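Local structure of hypothetical protein (Pseudomonas aeruginosa, 2H9F) at residues 159-168 and 377-385; 127-135 and 147-155. The protein probably catalyses the isomerisation of methylaconitate, as a member of the PrpF family. One frame throughout, in Å; residues are numbered along the deposited sequence.

Overall arrangement
Along the chain, contact 2 comes first: strand 131-139 turns back into strand 144-153, and residues 127-135 meet 147-155 across this short hairpin, with only 11 residues between the two segments. The chain then runs almost directly into the loop at 159-168, where contact 1 opens. Contact 1 closes when 377-385, on the long strand 369-386, comes back to 159-168 after 208 intervening residues, just more than half of the chain. The two contacts stand in series, neither enclosing nor crossing the other, with centres about 15 Å apart. Strand 175-180 connects them, pairing with 144-153 on one side and with 369-386 on the other.

Contact 1. Residues 159-168 and 377-385; sequences ETGDFELDGV and MSRSARILM. With CO (cobalt (II) ion), chain B.
Ser380 OG is gripped by Arg16 NH1 and by a water 2.8 Å from OG, and the same water donates to Phe163 O, bridging the loop to the strand. Beside this bridge the Phe163 ring lies along the 378-380 backbone. Its CG stands anti to the backbone N (chi1 173°), which sets the ring against the strand; Ser380 CB sits at the ring edge, CZ comes within 3.6 Å of Ser378 CB, whose OG is bonded to Glu174, and CE2 is equally near Arg379 O. Leu165 packs its two methyls on the same residues: CD1 rests 3.7 Å from Ser378 O, while CD2 lies against Arg379 CA and, at 4.1 Å, against Ser380 N, a buried amide with no partner in the model. A type II turn from Leu165 to Val168, closed by Val168 N on Leu165 O, then places Val168 CG1 4.5 Å from Ser380 OG.

At the tip of the loop a cobalt ion is bound by Asp162 OD1 at 2.2 Å, by a water that donates to Gly161 O, and by His4 of the second subunit. At the other end of the contact, Ile383 N gives Glu159 OE2 a nearly straight bond of 2.9 Å (175° at the hydrogen), meeting the oxygen almost along its C-O axis. The second subunit holds the neighbouring charges: its Arg390 and Gln7 take Glu159 OE1, which probably fixes the carboxylate's rotation, and its Asp60 forms a salt bridge with Arg382. On the strand just after Ile383, Leu384 and Met385 both face Tyr14 in a classic beta bulge, and Met385 pairs antiparallel with a strand of the second subunit: a loop laid over a long strand at a dimer interface where the sheet runs on between subunits.

Contact 2. Residues 127-135 and 147-155; sequences IPEDGICEV and IAHVPVSGG
Ile132 and Pro151 face each other on one side of an antiparallel beta hairpin, where Ile132 splits its branches between two partners. CD1 slants across Pro151, 3.8 Å from its CB, while CG2, anti to the backbone N, reaches His149 CB at 3.7 Å and sits at the edge of the imidazole. Further along the same face, Glu134 extends outward to a salt bridge with Arg126, and its CG passes close to Ile147 CG2.

The other face is apolar and turns towards helix 106-118, where Cys133 and Val150 meet Leu117 and Val135 meets Ala116. Here Val135 CG2 lies 4.0 Å from Val150 CG2, and Val152 divides its methyls, CG2 against Cys133 CB and CG1 3.4 Å from Pro128 O. Paired backbone bonds join Gly131 to Val152, Cys133 to Val150 and Val135 to Ala148.

Beyond the strands two glycines with positive phi, Gly154 and Gly155, meet Glu129 and Asp130. Gly155 N bonds to Glu129 O (2.8 Å) in the carbonyl plane, on a lone pair. Gly154 N meets Asp130 OD1 at 3.1 Å from above the carboxylate plane, and a water donates both to that OD1 and to Ser153 OG, itself bonded to Gln158 OE1.

Contact 1. Residues 159-168 and 377-385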
loop_
_atom_site.group_PDB
_atom_site.type_symbol
_atom_site.label_atom_id
_atom_site.label_comp_id
_atom_site.label_asym_id
_atom_site.label_seq_id
_atom_site.Cartn_x
_atom_site.Cartn_y
_atom_site.Cartn_z
ATOM N N GLU A 159 -23.437 -2.036 -7.306
ATOM C CA GLU A 159 -22.243 -1.751 -6.545
ATOM C C GLU A 159 -22.265 -0.387 -5.937
ATOM O O GLU A 159 -21.740 -0.171 -4.860
ATOM C CB GLU A 159 -21.004 -1.798 -7.441
ATOM C CG GLU A 159 -20.729 -3.104 -8.096
ATOM C CD GLU A 159 -19.391 -3.082 -8.842
ATOM O OE1 GLU A 159 -19.297 -2.450 -9.934
ATOM O OE2 GLU A 159 -18.449 -3.692 -8.310
ATOM N N THR A 160 -22.842 0.565 -6.661
ATOM C CA THR A 160 -22.769 1.950 -6.257
ATOM C C THR A 160 -23.959 2.319 -5.366
ATOM O O THR A 160 -24.993 1.632 -5.358
ATOM C CB THR A 160 -22.774 2.831 -7.478
ATOM O OG1 THR A 160 -23.942 2.567 -8.273
ATOM C CG2 THR A 160 -21.485 2.618 -8.290
ATOM N N GLY A 161 -23.789 3.386 -4.595
ATOM C CA GLY A 161 -24.806 3.791 -3.646
ATOM C C GLY A 161 -24.291 4.740 -2.594
ATOM O O GLY A 161 -23.195 5.276 -2.719
ATOM N N ASP A 162 -25.127 4.974 -1.577
ATOM C CA ASP A 162 -24.927 6.051 -0.589
ATOM C C ASP A 162 -24.698 5.549 0.840
ATOM O O ASP A 162 -24.681 6.314 1.770
ATOM C CB ASP A 162 -26.105 7.017 -0.657
ATOM C CG ASP A 162 -25.992 7.959 -1.819
ATOM O OD1 ASP A 162 -24.874 8.141 -2.359
ATOM O OD2 ASP A 162 -27.013 8.525 -2.196
ATOM N N PHE A 163 -24.424 4.270 0.983
ATOM C CA PHE A 163 -24.132 3.667 2.269
ATOM C C PHE A 163 -22.686 3.859 2.681
ATOM O O PHE A 163 -21.775 3.466 1.953
ATOM C CB PHE A 163 -24.431 2.171 2.201
ATOM C CG PHE A 163 -24.015 1.444 3.417
ATOM C CD1 PHE A 163 -24.774 1.545 4.575
ATOM C CD2 PHE A 163 -22.860 0.683 3.427
ATOM C CE1 PHE A 163 -24.399 0.895 5.726
ATOM C CE2 PHE A 163 -22.475 0.025 4.610
ATOM C CZ PHE A 163 -23.256 0.135 5.741
ATOM N N GLU A 164 -22.479 4.456 3.858
ATOM C CA GLU A 164 -21.138 4.751 4.369
ATOM C C GLU A 164 -20.677 3.690 5.336
ATOM O O GLU A 164 -21.440 3.230 6.184
ATOM C CB GLU A 164 -21.105 6.062 5.141
ATOM C CG GLU A 164 -21.188 7.377 4.369
ATOM C CD GLU A 164 -21.323 8.621 5.305
ATOM N N LEU A 165 -19.402 3.320 5.232
ATOM C CA LEU A 165 -18.790 2.395 6.149
ATOM C C LEU A 165 -17.500 3.052 6.639
ATOM O O LEU A 165 -16.699 3.506 5.829
ATOM C CB LEU A 165 -18.495 1.085 5.435
ATOM C CG LEU A 165 -17.948 -0.067 6.283
ATOM C CD1 LEU A 165 -18.977 -0.500 7.315
ATOM C CD2 LEU A 165 -17.554 -1.180 5.336
ATOM N N ASP A 166 -17.313 3.115 7.957
ATOM C CA ASP A 166 -16.080 3.611 8.534
ATOM C C ASP A 166 -14.870 2.891 7.929
ATOM O O ASP A 166 -14.845 1.665 7.810
ATOM C CB ASP A 166 -16.099 3.499 10.070
ATOM C CG ASP A 166 -14.853 4.141 10.752
ATOM O OD1 ASP A 166 -14.644 5.366 10.638
ATOM O OD2 ASP A 166 -14.105 3.407 11.440
ATOM N N GLY A 167 -13.877 3.680 7.537
ATOM C CA GLY A 167 -12.671 3.148 6.862
ATOM C C GLY A 167 -12.771 2.993 5.359
ATOM O O GLY A 167 -11.783 2.650 4.717
ATOM N N VAL A 168 -13.965 3.212 4.799
ATOM C CA VAL A 168 -14.183 3.248 3.333
ATOM C C VAL A 168 -14.433 4.663 2.901
ATOM O O VAL A 168 -15.399 5.300 3.263
ATOM C CB VAL A 168 -15.362 2.373 2.927
ATOM C CG1 VAL A 168 -15.628 2.423 1.414
ATOM C CG2 VAL A 168 -15.085 0.943 3.386
HETATM N N MSE A 377 -24.683 -7.582 10.260
HETATM C CA MSE A 377 -24.002 -6.298 10.072
HETATM C C MSE A 377 -24.051 -5.900 8.616
HETATM O O MSE A 377 -24.371 -6.712 7.768
HETATM C CB MSE A 377 -22.570 -6.418 10.524
HETATM C CG MSE A 377 -21.789 -7.467 9.722
HETATM SE SE MSE A 377 -20.115 -7.937 10.573
HETATM C CE MSE A 377 -20.739 -9.067 11.974
ATOM N N SER A 378 -23.761 -4.639 8.327
ATOM C CA SER A 378 -23.778 -4.130 6.977
ATOM C C SER A 378 -22.390 -3.686 6.548
ATOM O O SER A 378 -21.648 -3.024 7.303
ATOM C CB SER A 378 -24.709 -2.923 6.885
ATOM O OG SER A 378 -26.057 -3.339 6.994
ATOM N N ARG A 379 -22.043 -4.038 5.321
ATOM C CA ARG A 379 -20.781 -3.592 4.717
ATOM C C ARG A 379 -21.035 -3.251 3.276
ATOM O O ARG A 379 -22.200 -3.101 2.857
ATOM C CB ARG A 379 -19.739 -4.701 4.904
ATOM C CG ARG A 379 -19.368 -4.828 6.368
ATOM C CD ARG A 379 -18.202 -5.683 6.642
ATOM N NE ARG A 379 -17.872 -5.512 8.053
ATOM C CZ ARG A 379 -17.394 -6.466 8.870
ATOM N NH1 ARG A 379 -17.181 -7.735 8.453
ATOM N NH2 ARG A 379 -17.147 -6.136 10.145
ATOM N N SER A 380 -19.971 -3.019 2.524
ATOM C CA SER A 380 -20.113 -2.736 1.105
ATOM C C SER A 380 -18.916 -3.335 0.422
ATOM O O SER A 380 -17.925 -3.584 1.071
ATOM C CB SER A 380 -20.171 -1.243 0.840
ATOM O OG SER A 380 -18.923 -0.615 1.089
ATOM N N ALA A 381 -19.021 -3.518 -0.887
ATOM C CA ALA A 381 -17.952 -4.075 -1.727
ATOM C C ALA A 381 -17.982 -3.390 -3.102
ATOM O O ALA A 381 -19.026 -2.952 -3.566
ATOM C CB ALA A 381 -18.149 -5.502 -1.901
ATOM N N ARG A 382 -16.837 -3.302 -3.764
ATOM C CA ARG A 382 -16.840 -2.948 -5.171
ATOM C C ARG A 382 -15.618 -3.481 -5.906
ATOM O O ARG A 382 -14.519 -3.658 -5.326
ATOM C CB ARG A 382 -16.909 -1.418 -5.383
ATOM C CG ARG A 382 -15.815 -0.645 -4.781
ATOM C CD ARG A 382 -16.010 0.910 -4.997
ATOM N NE ARG A 382 -15.529 1.280 -6.276
ATOM C CZ ARG A 382 -14.359 1.848 -6.544
ATOM N NH1 ARG A 382 -13.485 2.230 -5.630
ATOM N NH2 ARG A 382 -14.087 2.096 -7.803
ATOM N N ILE A 383 -15.819 -3.736 -7.196
ATOM C CA ILE A 383 -14.738 -4.114 -8.082
ATOM C C ILE A 383 -13.861 -2.910 -8.374
ATOM O O ILE A 383 -14.364 -1.836 -8.748
ATOM C CB ILE A 383 -15.273 -4.767 -9.404
ATOM C CG1 ILE A 383 -15.831 -6.166 -9.099
ATOM C CG2 ILE A 383 -14.124 -4.883 -10.450
ATOM C CD1 ILE A 383 -16.587 -6.773 -10.307
ATOM N N LEU A 384 -12.557 -3.082 -8.204
ATOM C CA LEU A 384 -11.590 -2.015 -8.499
ATOM C C LEU A 384 -10.954 -2.241 -9.879
ATOM O O LEU A 384 -10.747 -1.339 -10.649
ATOM C CB LEU A 384 -10.483 -2.013 -7.399
ATOM C CG LEU A 384 -10.967 -1.839 -5.941
ATOM C CD1 LEU A 384 -9.841 -1.952 -4.936
ATOM C CD2 LEU A 384 -11.681 -0.567 -5.776
HETATM N N MSE A 385 -10.592 -3.484 -10.159
HETATM C CA MSE A 385 -10.079 -3.835 -11.455
HETATM C C MSE A 385 -10.429 -5.292 -11.777
HETATM O O MSE A 385 -10.525 -6.098 -10.891
HETATM C CB MSE A 385 -8.551 -3.560 -11.472
HETATM C CG MSE A 385 -7.937 -3.677 -12.858
HETATM SE SE MSE A 385 -6.045 -3.187 -12.881
HETATM C CE MSE A 385 -5.843 -3.381 -14.717
HETATM CO CO CO B . -24.558 8.613 -4.440
HETATM O O HOH W 1 -22.786 7.549 -4.270
HETATM O O HOH W 2 -19.457 2.035 1.866
#

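Contact 2. Residues 127-135 and 147-155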
loop_
_atom_site.group_PDB
_atom_site.type_symbol
_atom_site.label_atom_id
_atom_site.label_comp_id
_atom_site.label_asym_id
_atom_site.label_seq_id
_atom_site.Cartn_x
_atom_site.Cartn_y
_atom_site.Cartn_z
ATOM N N ILE A 127 -31.380 -15.257 -8.806
ATOM C CA ILE A 127 -30.948 -13.879 -9.076
ATOM C C ILE A 127 -32.117 -13.129 -9.680
ATOM O O ILE A 127 -32.678 -13.563 -10.683
ATOM C CB ILE A 127 -29.724 -13.854 -10.060
ATOM C CG1 ILE A 127 -28.600 -14.836 -9.614
ATOM C CG2 ILE A 127 -29.167 -12.486 -10.211
ATOM C CD1 ILE A 127 -27.320 -14.829 -10.576
ATOM N N PRO A 128 -32.519 -12.016 -9.070
ATOM C CA PRO A 128 -33.612 -11.270 -9.636
ATOM C C PRO A 128 -33.095 -10.409 -10.780
ATOM O O PRO A 128 -31.898 -10.292 -10.959
ATOM C CB PRO A 128 -34.023 -10.366 -8.485
ATOM C CG PRO A 128 -32.744 -10.069 -7.780
ATOM C CD PRO A 128 -31.984 -11.374 -7.851
ATOM N N GLU A 129 -33.987 -9.782 -11.530
ATOM C CA GLU A 129 -33.565 -8.713 -12.414
ATOM C C GLU A 129 -33.286 -7.474 -11.546
ATOM O O GLU A 129 -32.252 -6.816 -11.669
ATOM C CB GLU A 129 -34.628 -8.477 -13.486
ATOM C CG GLU A 129 -34.370 -7.316 -14.442
ATOM C CD GLU A 129 -33.208 -7.530 -15.422
ATOM O OE1 GLU A 129 -32.623 -8.653 -15.539
ATOM O OE2 GLU A 129 -32.890 -6.532 -16.100
ATOM N N ASP A 130 -34.212 -7.175 -10.646
ATOM C CA ASP A 130 -34.051 -6.084 -9.711
ATOM C C ASP A 130 -34.494 -6.560 -8.345
ATOM O O ASP A 130 -35.590 -7.036 -8.193
ATOM C CB ASP A 130 -34.860 -4.877 -10.162
ATOM C CG ASP A 130 -34.360 -4.292 -11.487
ATOM O OD1 ASP A 130 -33.244 -3.736 -11.522
ATOM O OD2 ASP A 130 -35.079 -4.413 -12.505
ATOM N N GLY A 131 -33.602 -6.509 -7.375
ATOM C CA GLY A 131 -33.955 -6.840 -6.007
ATOM C C GLY A 131 -32.755 -7.212 -5.205
ATOM O O GLY A 131 -31.739 -6.551 -5.296
ATOM N N ILE A 132 -32.851 -8.317 -4.464
ATOM C CA ILE A 132 -31.774 -8.792 -3.608
ATOM C C ILE A 132 -31.528 -10.239 -3.939
ATOM O O ILE A 132 -32.465 -10.998 -4.129
ATOM C CB ILE A 132 -32.102 -8.687 -2.104
ATOM C CG1 ILE A 132 -32.295 -7.207 -1.686
ATOM C CG2 ILE A 132 -31.004 -9.261 -1.276
ATOM C CD1 ILE A 132 -31.011 -6.412 -1.749
ATOM N N CYS A 133 -30.258 -10.582 -4.084
ATOM C CA CYS A 133 -29.868 -11.968 -4.193
ATOM C C CYS A 133 -29.310 -12.470 -2.869
ATOM O O CYS A 133 -28.353 -11.938 -2.326
ATOM C CB CYS A 133 -28.857 -12.115 -5.325
ATOM S SG CYS A 133 -28.416 -13.833 -5.512
ATOM N N GLU A 134 -29.914 -13.511 -2.338
ATOM C CA GLU A 134 -29.415 -14.134 -1.139
ATOM C C GLU A 134 -28.299 -15.088 -1.502
ATOM O O GLU A 134 -28.539 -16.232 -1.916
ATOM C CB GLU A 134 -30.568 -14.872 -0.473
ATOM C CG GLU A 134 -30.265 -15.528 0.855
ATOM C CD GLU A 134 -31.453 -16.351 1.378
ATOM O OE1 GLU A 134 -31.589 -17.513 0.951
ATOM O OE2 GLU A 134 -32.235 -15.805 2.195
ATOM N N VAL A 135 -27.062 -14.633 -1.343
ATOM C CA VAL A 135 -25.936 -15.481 -1.667
ATOM C C VAL A 135 -25.580 -16.302 -0.430
ATOM O O VAL A 135 -25.238 -15.750 0.594
ATOM C CB VAL A 135 -24.714 -14.680 -2.153
ATOM C CG1 VAL A 135 -23.599 -15.632 -2.524
ATOM C CG2 VAL A 135 -25.075 -13.782 -3.322
ATOM N N ILE A 147 -24.607 -15.515 4.982
ATOM C CA ILE A 147 -25.593 -15.130 3.995
ATOM C C ILE A 147 -25.294 -13.685 3.704
ATOM O O ILE A 147 -25.200 -12.885 4.626
ATOM C CB ILE A 147 -27.050 -15.199 4.526
ATOM C CG1 ILE A 147 -27.335 -16.559 5.154
ATOM C CG2 ILE A 147 -28.028 -14.888 3.390
ATOM C CD1 ILE A 147 -27.124 -17.712 4.252
ATOM N N ALA A 148 -25.079 -13.393 2.431
ATOM C CA ALA A 148 -24.851 -12.054 1.941
ATOM C C ALA A 148 -26.060 -11.657 1.087
ATOM O O ALA A 148 -26.378 -12.295 0.076
ATOM C CB ALA A 148 -23.547 -11.996 1.135
ATOM N N HIS A 149 -26.732 -10.593 1.510
ATOM C CA HIS A 149 -27.868 -10.072 0.801
ATOM C C HIS A 149 -27.363 -9.010 -0.138
ATOM O O HIS A 149 -27.138 -7.859 0.262
ATOM C CB HIS A 149 -28.880 -9.510 1.789
ATOM C CG HIS A 149 -29.363 -10.517 2.795
ATOM N ND1 HIS A 149 -30.511 -11.248 2.618
ATOM C CD2 HIS A 149 -28.868 -10.886 3.998
ATOM C CE1 HIS A 149 -30.688 -12.044 3.653
ATOM N NE2 HIS A 149 -29.699 -11.853 4.501
ATOM N N VAL A 150 -27.174 -9.392 -1.397
ATOM C CA VAL A 150 -26.483 -8.551 -2.351
ATOM C C VAL A 150 -27.481 -7.891 -3.258
ATOM O O VAL A 150 -28.281 -8.567 -3.902
ATOM C CB VAL A 150 -25.457 -9.398 -3.187
ATOM C CG1 VAL A 150 -24.761 -8.529 -4.231
ATOM C CG2 VAL A 150 -24.460 -10.016 -2.296
ATOM N N PRO A 151 -27.464 -6.544 -3.331
ATOM C CA PRO A 151 -28.429 -5.937 -4.203
ATOM C C PRO A 151 -28.073 -6.090 -5.656
ATOM O O PRO A 151 -26.886 -6.132 -6.009
ATOM C CB PRO A 151 -28.388 -4.461 -3.782
ATOM C CG PRO A 151 -26.976 -4.259 -3.331
ATOM C CD PRO A 151 -26.601 -5.544 -2.677
ATOM N N VAL A 152 -29.106 -6.109 -6.484
ATOM C CA VAL A 152 -29.015 -6.434 -7.893
ATOM C C VAL A 152 -29.916 -5.475 -8.680
ATOM O O VAL A 152 -31.070 -5.222 -8.295
ATOM C CB VAL A 152 -29.447 -7.875 -8.143
ATOM C CG1 VAL A 152 -29.600 -8.165 -9.657
ATOM C CG2 VAL A 152 -28.488 -8.861 -7.448
ATOM N N SER A 153 -29.373 -4.921 -9.756
ATOM C CA SER A 153 -30.111 -4.078 -10.728
ATOM C C SER A 153 -29.734 -4.509 -12.128
ATOM O O SER A 153 -28.552 -4.667 -12.429
ATOM C CB SER A 153 -29.730 -2.594 -10.650
ATOM O OG SER A 153 -29.834 -2.112 -9.337
ATOM N N GLY A 154 -30.728 -4.706 -12.982
ATOM C CA GLY A 154 -30.478 -5.100 -14.347
ATOM C C GLY A 154 -29.817 -6.448 -14.400
ATOM O O GLY A 154 -29.040 -6.708 -15.303
ATOM N N GLY A 155 -30.096 -7.301 -13.424
ATOM C CA GLY A 155 -29.458 -8.643 -13.380
ATOM C C GLY A 155 -27.995 -8.684 -12.979
ATOM O O GLY A 155 -27.389 -9.777 -12.920
HETATM O O HOH W 3 -32.703 -2.283 -9.001
#